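PDB 5B68: 4-alpha-glucanotransferase from Corynebacterium glutamicum, which belongs to the amylomaltase (disproportionating enzyme) family of glucanotransferases, carbohydrate-active enzymes built on a TIM-barrel catalytic domain. Local coordinates for residues I253-F256 against N257-E260; M354-M357 against W358-W361. All coordinates share one frame; numbering follows the deposited sequence.

Contact 1 (I253-F256 against N257-E260)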
ATOM      1  N   ILE A 253     -10.303  19.621 -16.607  1.00 24.53           N
ATOM      2  CA  ILE A 253     -11.652  19.090 -16.568  1.00 24.49           C
ATOM      3  C   ILE A 253     -12.420  19.660 -17.800  1.00 28.45           C
ATOM      4  O   ILE A 253     -12.453  20.874 -17.966  1.00 29.75           O
ATOM      5  CB  ILE A 253     -12.372  19.450 -15.256  1.00 25.55           C
ATOM      6  CG1 ILE A 253     -11.625  19.013 -13.978  1.00 23.20           C
ATOM      7  CG2 ILE A 253     -13.788  18.859 -15.291  1.00 25.25           C
ATOM      8  CD1 ILE A 253     -12.039  19.750 -12.703  1.00 24.45           C
ATOM      9  N   PRO A 254     -13.048  18.827 -18.635  1.00 27.74           N
ATOM     10  CA  PRO A 254     -13.706  19.411 -19.809  1.00 31.52           C
ATOM     11  C   PRO A 254     -14.706  20.542 -19.469  1.00 33.92           C
ATOM     12  O   PRO A 254     -14.751  21.533 -20.190  1.00 35.65           O
ATOM     13  CB  PRO A 254     -14.444  18.225 -20.431  1.00 31.27           C
ATOM     14  CG  PRO A 254     -13.520  17.076 -20.141  1.00 31.73           C
ATOM     15  CD  PRO A 254     -13.015  17.345 -18.745  1.00 32.01           C
ATOM     16  N   GLU A 255     -15.405  20.430 -18.353  1.00 28.89           N
ATOM     17  CA  GLU A 255     -16.437  21.428 -17.998  1.00 30.06           C
ATOM     18  C   GLU A 255     -15.820  22.745 -17.487  1.00 31.86           C
ATOM     19  O   GLU A 255     -16.536  23.769 -17.389  1.00 34.28           O
ATOM     20  CB  GLU A 255     -17.446  20.872 -16.970  1.00 30.01           C
ATOM     21  CG  GLU A 255     -18.440  19.828 -17.506  1.00 26.75           C
ATOM     22  CD  GLU A 255     -17.771  18.497 -17.803  1.00 31.54           C
ATOM     23  OE1 GLU A 255     -16.804  18.167 -17.062  1.00 26.43           O
ATOM     24  OE2 GLU A 255     -18.143  17.792 -18.766  1.00 26.78           O
ATOM     25  N   PHE A 256     -14.516  22.749 -17.161  1.00 30.61           N
ATOM     26  CA  PHE A 256     -13.780  23.963 -16.791  1.00 31.30           C
ATOM     27  C   PHE A 256     -14.003  25.061 -17.839  1.00 32.49           C
ATOM     28  O   PHE A 256     -14.194  26.259 -17.512  1.00 31.19           O
ATOM     29  CB  PHE A 256     -12.275  23.691 -16.714  1.00 33.56           C
ATOM     30  CG  PHE A 256     -11.442  24.919 -16.455  1.00 31.95           C
ATOM     31  CD1 PHE A 256     -11.246  25.363 -15.177  1.00 36.12           C
ATOM     32  CD2 PHE A 256     -10.870  25.618 -17.508  1.00 35.48           C
ATOM     33  CE1 PHE A 256     -10.495  26.498 -14.935  1.00 39.95           C
ATOM     34  CE2 PHE A 256     -10.115  26.755 -17.270  1.00 32.62           C
ATOM     35  CZ  PHE A 256      -9.938  27.194 -15.984  1.00 33.74           C
ATOM     36  N   ASN A 257     -14.031  24.616 -19.086  1.00 31.32           N
ATOM     37  CA  ASN A 257     -14.118  25.514 -20.216  1.00 38.39           C
ATOM     38  C   ASN A 257     -15.483  26.153 -20.367  1.00 41.29           C
ATOM     39  O   ASN A 257     -15.623  27.062 -21.164  1.00 39.63           O
ATOM     40  CB  ASN A 257     -13.707  24.769 -21.477  1.00 39.11           C
ATOM     41  CG  ASN A 257     -12.303  24.188 -21.338  1.00 46.69           C
ATOM     42  OD1 ASN A 257     -11.374  24.941 -21.080  1.00 50.00           O
ATOM     43  ND2 ASN A 257     -12.164  22.848 -21.377  1.00 45.37           N
ATOM     44  N   GLN A 258     -16.476  25.684 -19.603  1.00 35.95           N
ATOM     45  CA  GLN A 258     -17.798  26.286 -19.591  1.00 33.62           C
ATOM     46  C   GLN A 258     -17.897  27.384 -18.576  1.00 32.33           C
ATOM     47  O   GLN A 258     -18.898  28.095 -18.533  1.00 38.80           O
ATOM     48  CB  GLN A 258     -18.883  25.198 -19.321  1.00 34.23           C
ATOM     49  CG  GLN A 258     -19.078  24.200 -20.468  1.00 33.69           C
ATOM     50  CD  GLN A 258     -19.821  22.929 -20.031  1.00 38.19           C
ATOM     51  OE1 GLN A 258     -20.773  23.001 -19.248  1.00 44.89           O
ATOM     52  NE2 GLN A 258     -19.409  21.758 -20.553  1.00 35.78           N
ATOM     53  N   LEU A 259     -16.895  27.576 -17.733  1.00 35.33           N
ATOM     54  CA  LEU A 259     -16.970  28.656 -16.776  1.00 34.16           C
ATOM     55  C   LEU A 259     -16.854  29.961 -17.559  1.00 41.54           C
ATOM     56  O   LEU A 259     -16.242  30.006 -18.658  1.00 35.66           O
ATOM     57  CB  LEU A 259     -15.866  28.579 -15.730  1.00 36.29           C
ATOM     58  CG  LEU A 259     -15.885  27.405 -14.712  1.00 34.11           C
ATOM     59  CD1 LEU A 259     -14.736  27.504 -13.733  1.00 33.65           C
ATOM     60  CD2 LEU A 259     -17.219  27.342 -13.940  1.00 34.28           C
ATOM     61  N   GLU A 260     -17.462  31.008 -17.001  1.00 45.94           N
ATOM     62  CA  GLU A 260     -17.300  32.354 -17.534  1.00 45.76           C
ATOM     63  C   GLU A 260     -15.864  32.841 -17.397  1.00 41.54           C
ATOM     64  O   GLU A 260     -15.114  32.480 -16.443  1.00 41.19           O
ATOM     65  CB  GLU A 260     -18.224  33.305 -16.804  1.00 49.34           C
ATOM     66  CG  GLU A 260     -19.685  33.058 -17.110  1.00 58.15           C
ATOM     67  CD  GLU A 260     -20.521  34.210 -16.622  1.00 63.73           C
ATOM     68  OE1 GLU A 260     -20.170  34.753 -15.544  1.00 65.19           O
ATOM     69  OE2 GLU A 260     -21.484  34.586 -17.330  1.00 66.87           O
TER
HETATM   70  O   HOH W   1     -10.238  21.163 -20.136  1.00 39.55           O
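Gln258 N donates to Glu255 O at 2.9 Å and Leu259 N to Phe256 O at 3.0 Å, two successive i to i+3 bonds that make residues 254-258 a short 3-10 turn. In both, the N-H lies well above the plane of the carbonyl it meets, 62° out of it for Glu255 O, consistent with the tight 3-10 winding. The turn before these is looser: Pro254 O takes only weak bonds, from Asn257 N and from the amide of Asn257, whose ND2 stands 3.1 Å from Pro254 O. That amide is brought back over the turn because CG of Asn257 sits beside its own backbone N (chi1 -57°). ND2 is also 2.8 Å from a water, which in turn donates weakly to Ile253 O, so ND2 links, weakly, to two consecutive carbonyls, one directly and one through the water. The other end of the amide, OD1, lies in the plane of the Phe256 ring at its edge, 3.7 Å from CD2, with ring and amide planes almost perpendicular at 89°. On another side of the turn, Leu259 lays CB and CG against Phe256 O, while its CD1 reaches CD1 of Phe256 at 4.3 Å, a loose apolar touch. Both side chains also rest on Ile267 of helix 261-277. Glu255 is buried with its chain bent at chi2, and its carboxylate forms a salt bridge with Arg309 of helix 307-338. Glu260 then occupies the N-cap position of helix 261-277, so the 3-10 turn of 254-258 runs through Leu259 to the N-cap of an alpha-helix, within a helical excursion that follows strand 215-218 of the TIM barrel.

Contact 2 (M354-M357 against W358-W361)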
ATOM      1  N   MET A 354     -23.007  14.007  -3.687  1.00 22.33           N
ATOM      2  CA  MET A 354     -22.844  13.895  -5.112  1.00 25.43           C
ATOM      3  C   MET A 354     -21.536  14.557  -5.587  1.00 22.73           C
ATOM      4  O   MET A 354     -20.890  14.056  -6.500  1.00 23.06           O
ATOM      5  CB  MET A 354     -24.020  14.494  -5.833  1.00 27.26           C
ATOM      6  CG  MET A 354     -23.975  14.291  -7.326  1.00 32.31           C
ATOM      7  SD  MET A 354     -23.947  12.595  -7.928  1.00 38.14           S
ATOM      8  CE  MET A 354     -25.672  12.128  -7.727  1.00 38.61           C
ATOM      9  N   PHE A 355     -21.240  15.718  -4.981  1.00 23.97           N
ATOM     10  CA  PHE A 355     -19.989  16.451  -5.253  1.00 22.78           C
ATOM     11  C   PHE A 355     -18.782  15.572  -4.931  1.00 23.08           C
ATOM     12  O   PHE A 355     -17.850  15.515  -5.753  1.00 21.84           O
ATOM     13  CB  PHE A 355     -19.924  17.690  -4.408  1.00 24.73           C
ATOM     14  CG  PHE A 355     -18.582  18.398  -4.469  1.00 22.44           C
ATOM     15  CD1 PHE A 355     -18.240  19.153  -5.590  1.00 25.47           C
ATOM     16  CD2 PHE A 355     -17.734  18.339  -3.377  1.00 22.57           C
ATOM     17  CE1 PHE A 355     -17.010  19.819  -5.626  1.00 23.59           C
ATOM     18  CE2 PHE A 355     -16.536  19.017  -3.409  1.00 23.96           C
ATOM     19  CZ  PHE A 355     -16.199  19.752  -4.553  1.00 19.21           C
ATOM     20  N   TYR A 356     -18.808  14.870  -3.803  1.00 20.98           N
ATOM     21  CA  TYR A 356     -17.635  14.010  -3.474  1.00 22.57           C
ATOM     22  C   TYR A 356     -17.564  12.792  -4.356  1.00 22.20           C
ATOM     23  O   TYR A 356     -16.447  12.302  -4.698  1.00 21.29           O
ATOM     24  CB  TYR A 356     -17.561  13.727  -1.985  1.00 22.22           C
ATOM     25  CG  TYR A 356     -17.248  14.941  -1.183  1.00 23.20           C
ATOM     26  CD1 TYR A 356     -15.961  15.469  -1.194  1.00 25.89           C
ATOM     27  CD2 TYR A 356     -18.251  15.622  -0.420  1.00 21.76           C
ATOM     28  CE1 TYR A 356     -15.635  16.602  -0.484  1.00 25.29           C
ATOM     29  CE2 TYR A 356     -17.928  16.750   0.313  1.00 23.83           C
ATOM     30  CZ  TYR A 356     -16.600  17.243   0.276  1.00 29.20           C
ATOM     31  OH  TYR A 356     -16.211  18.351   1.008  1.00 26.50           O
ATOM     32  N   MET A 357     -18.700  12.307  -4.827  1.00 21.39           N
ATOM     33  CA  MET A 357     -18.717  11.232  -5.842  1.00 20.87           C
ATOM     34  C   MET A 357     -18.086  11.694  -7.137  1.00 22.90           C
ATOM     35  O   MET A 357     -17.223  11.005  -7.784  1.00 22.20           O
ATOM     36  CB  MET A 357     -20.135  10.695  -6.052  1.00 22.28           C
ATOM     37  CG  MET A 357     -20.687  10.034  -4.790  1.00 24.34           C
ATOM     38  SD  MET A 357     -22.484   9.654  -4.996  1.00 32.31           S
ATOM     39  CE  MET A 357     -22.329   8.266  -6.064  1.00 31.17           C
ATOM     40  N   TRP A 358     -18.427  12.923  -7.513  1.00 19.06           N
ATOM     41  CA  TRP A 358     -17.976  13.483  -8.751  1.00 19.76           C
ATOM     42  C   TRP A 358     -16.468  13.693  -8.714  1.00 18.01           C
ATOM     43  O   TRP A 358     -15.806  13.416  -9.728  1.00 19.83           O
ATOM     44  CB  TRP A 358     -18.759  14.790  -8.995  1.00 20.53           C
ATOM     45  CG  TRP A 358     -18.367  15.622 -10.158  1.00 21.43           C
ATOM     46  CD1 TRP A 358     -18.659  15.402 -11.414  1.00 21.23           C
ATOM     47  CD2 TRP A 358     -17.642  16.850 -10.096  1.00 21.65           C
ATOM     48  NE1 TRP A 358     -18.175  16.438 -12.209  1.00 23.65           N
ATOM     49  CE2 TRP A 358     -17.544  17.337 -11.389  1.00 23.49           C
ATOM     50  CE3 TRP A 358     -17.094  17.594  -9.050  1.00 22.20           C
ATOM     51  CZ2 TRP A 358     -16.869  18.534 -11.709  1.00 23.02           C
ATOM     52  CZ3 TRP A 358     -16.442  18.824  -9.362  1.00 24.00           C
ATOM     53  CH2 TRP A 358     -16.333  19.252 -10.697  1.00 21.81           C
ATOM     54  N   LEU A 359     -15.931  14.173  -7.579  1.00 20.16           N
ATOM     55  CA  LEU A 359     -14.445  14.266  -7.436  1.00 18.90           C
ATOM     56  C   LEU A 359     -13.738  12.929  -7.696  1.00 19.09           C
ATOM     57  O   LEU A 359     -12.714  12.908  -8.345  1.00 19.51           O
ATOM     58  CB  LEU A 359     -14.037  14.702  -6.051  1.00 22.01           C
ATOM     59  CG  LEU A 359     -14.444  16.138  -5.697  1.00 24.08           C
ATOM     60  CD1 LEU A 359     -13.919  16.564  -4.337  1.00 24.50           C
ATOM     61  CD2 LEU A 359     -14.015  17.112  -6.778  1.00 25.07           C
ATOM     62  N   GLN A 360     -14.305  11.812  -7.201  1.00 19.83           N
ATOM     63  CA  GLN A 360     -13.733  10.498  -7.530  1.00 19.81           C
ATOM     64  C   GLN A 360     -13.780  10.179  -8.989  1.00 22.50           C
ATOM     65  O   GLN A 360     -12.844   9.559  -9.499  1.00 20.62           O
ATOM     66  CB  GLN A 360     -14.375   9.407  -6.651  1.00 19.27           C
ATOM     67  CG  GLN A 360     -14.082   9.588  -5.195  1.00 18.06           C
ATOM     68  CD  GLN A 360     -12.612   9.551  -4.950  1.00 20.14           C
ATOM     69  OE1 GLN A 360     -11.926   8.587  -5.349  1.00 17.84           O
ATOM     70  NE2 GLN A 360     -12.099  10.555  -4.275  1.00 21.41           N
ATOM     71  N   TRP A 361     -14.847  10.555  -9.698  1.00 18.23           N
ATOM     72  CA  TRP A 361     -14.966  10.309 -11.134  1.00 19.27           C
ATOM     73  C   TRP A 361     -13.849  11.103 -11.894  1.00 20.21           C
ATOM     74  O   TRP A 361     -13.178  10.559 -12.806  1.00 20.52           O
ATOM     75  CB  TRP A 361     -16.395  10.706 -11.650  1.00 21.05           C
ATOM     76  CG  TRP A 361     -16.547  10.649 -13.091  1.00 21.28           C
ATOM     77  CD1 TRP A 361     -16.407   9.559 -13.925  1.00 22.45           C
ATOM     78  CD2 TRP A 361     -16.921  11.738 -13.943  1.00 26.08           C
ATOM     79  NE1 TRP A 361     -16.645   9.898 -15.212  1.00 25.13           N
ATOM     80  CE2 TRP A 361     -17.021  11.223 -15.249  1.00 24.40           C
ATOM     81  CE3 TRP A 361     -17.200  13.098 -13.711  1.00 24.55           C
ATOM     82  CZ2 TRP A 361     -17.338  12.037 -16.349  1.00 27.84           C
ATOM     83  CZ3 TRP A 361     -17.587  13.874 -14.790  1.00 23.99           C
ATOM     84  CH2 TRP A 361     -17.593  13.357 -16.086  1.00 23.80           C
TER
HETATM   85  O   HOH W   2     -13.864  12.504  -3.244  1.00 22.03           O
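Leu359 follows Phe355 by one helical turn, and its side chain lies over the Phe355 ring and alongside Tyr356. Its CB lies 3.7 Å from Tyr356 O, close to the backbone of the preceding turn. CG, placed beside the backbone N (chi1 -66°), stands above one face of the Phe355 ring, 4.1 Å from the plane and displaced toward the rim. From there the branches divide: CD1 reaches Phe355 CE2 at 3.7 Å and also meets CD1 of Tyr356, whereas CD2 approaches Phe355 CZ and CE1. Leu359 and Tyr356 run side by side in the same direction, and the Tyr356 ring carries Phe355 CD2 over the centre of one face. The backbone beneath is regular alpha-helix, evidenced by i to i+4 bonds such as Leu359 N to Phe355 O at 3.0 Å; it forms part of helix 349-376, which precedes barrel strand 382-387 and packs against helices 286-301 and 307-338. Trp358 meets Phe355 at another part of the ring, along its CD1-CE1 bond. Its CG is anti to the backbone N (chi1 174°), carrying the indole past the phenyl ring until CZ3 lies 3.9 Å from Phe355 CE1, which sits at the indole edge; the planes are inclined at 35°, an oblique meeting. Phe313 of helix 307-338 also meets the indole edge-to-face. Tyr356 OH is hydrogen-bonded to Glu335. At Tyr356 O, a weak bond from Gln360 N is joined by a water that donates to the carbonyl and accepts from Gln360 NE2 at 2.8 Å, while the same NE2 bonds Ile243 O.

Contacts 1 and 2 are in series along the chain, the 3-10 turn coming first and the helix segment about a hundred residues later; in space their centres are 16 Å apart, and their nearest atoms, about 5 Å apart, do not touch. Helix 286-301 bridges them: Ile300 meets Glu255 and Leu259 of contact 1 and Trp358 of contact 2, while Leu297 meets Ile253 and Leu359. Arg305 touches Glu255 as well as Trp358 and Trp361, and Arg309, the partner of Glu255, also packs on Trp361. Ile253 further touches Leu362 on helix 349-376 itself. A glycerol, probably from the crystallisation liquor, lies about 4 Å from the side chain of Pro254.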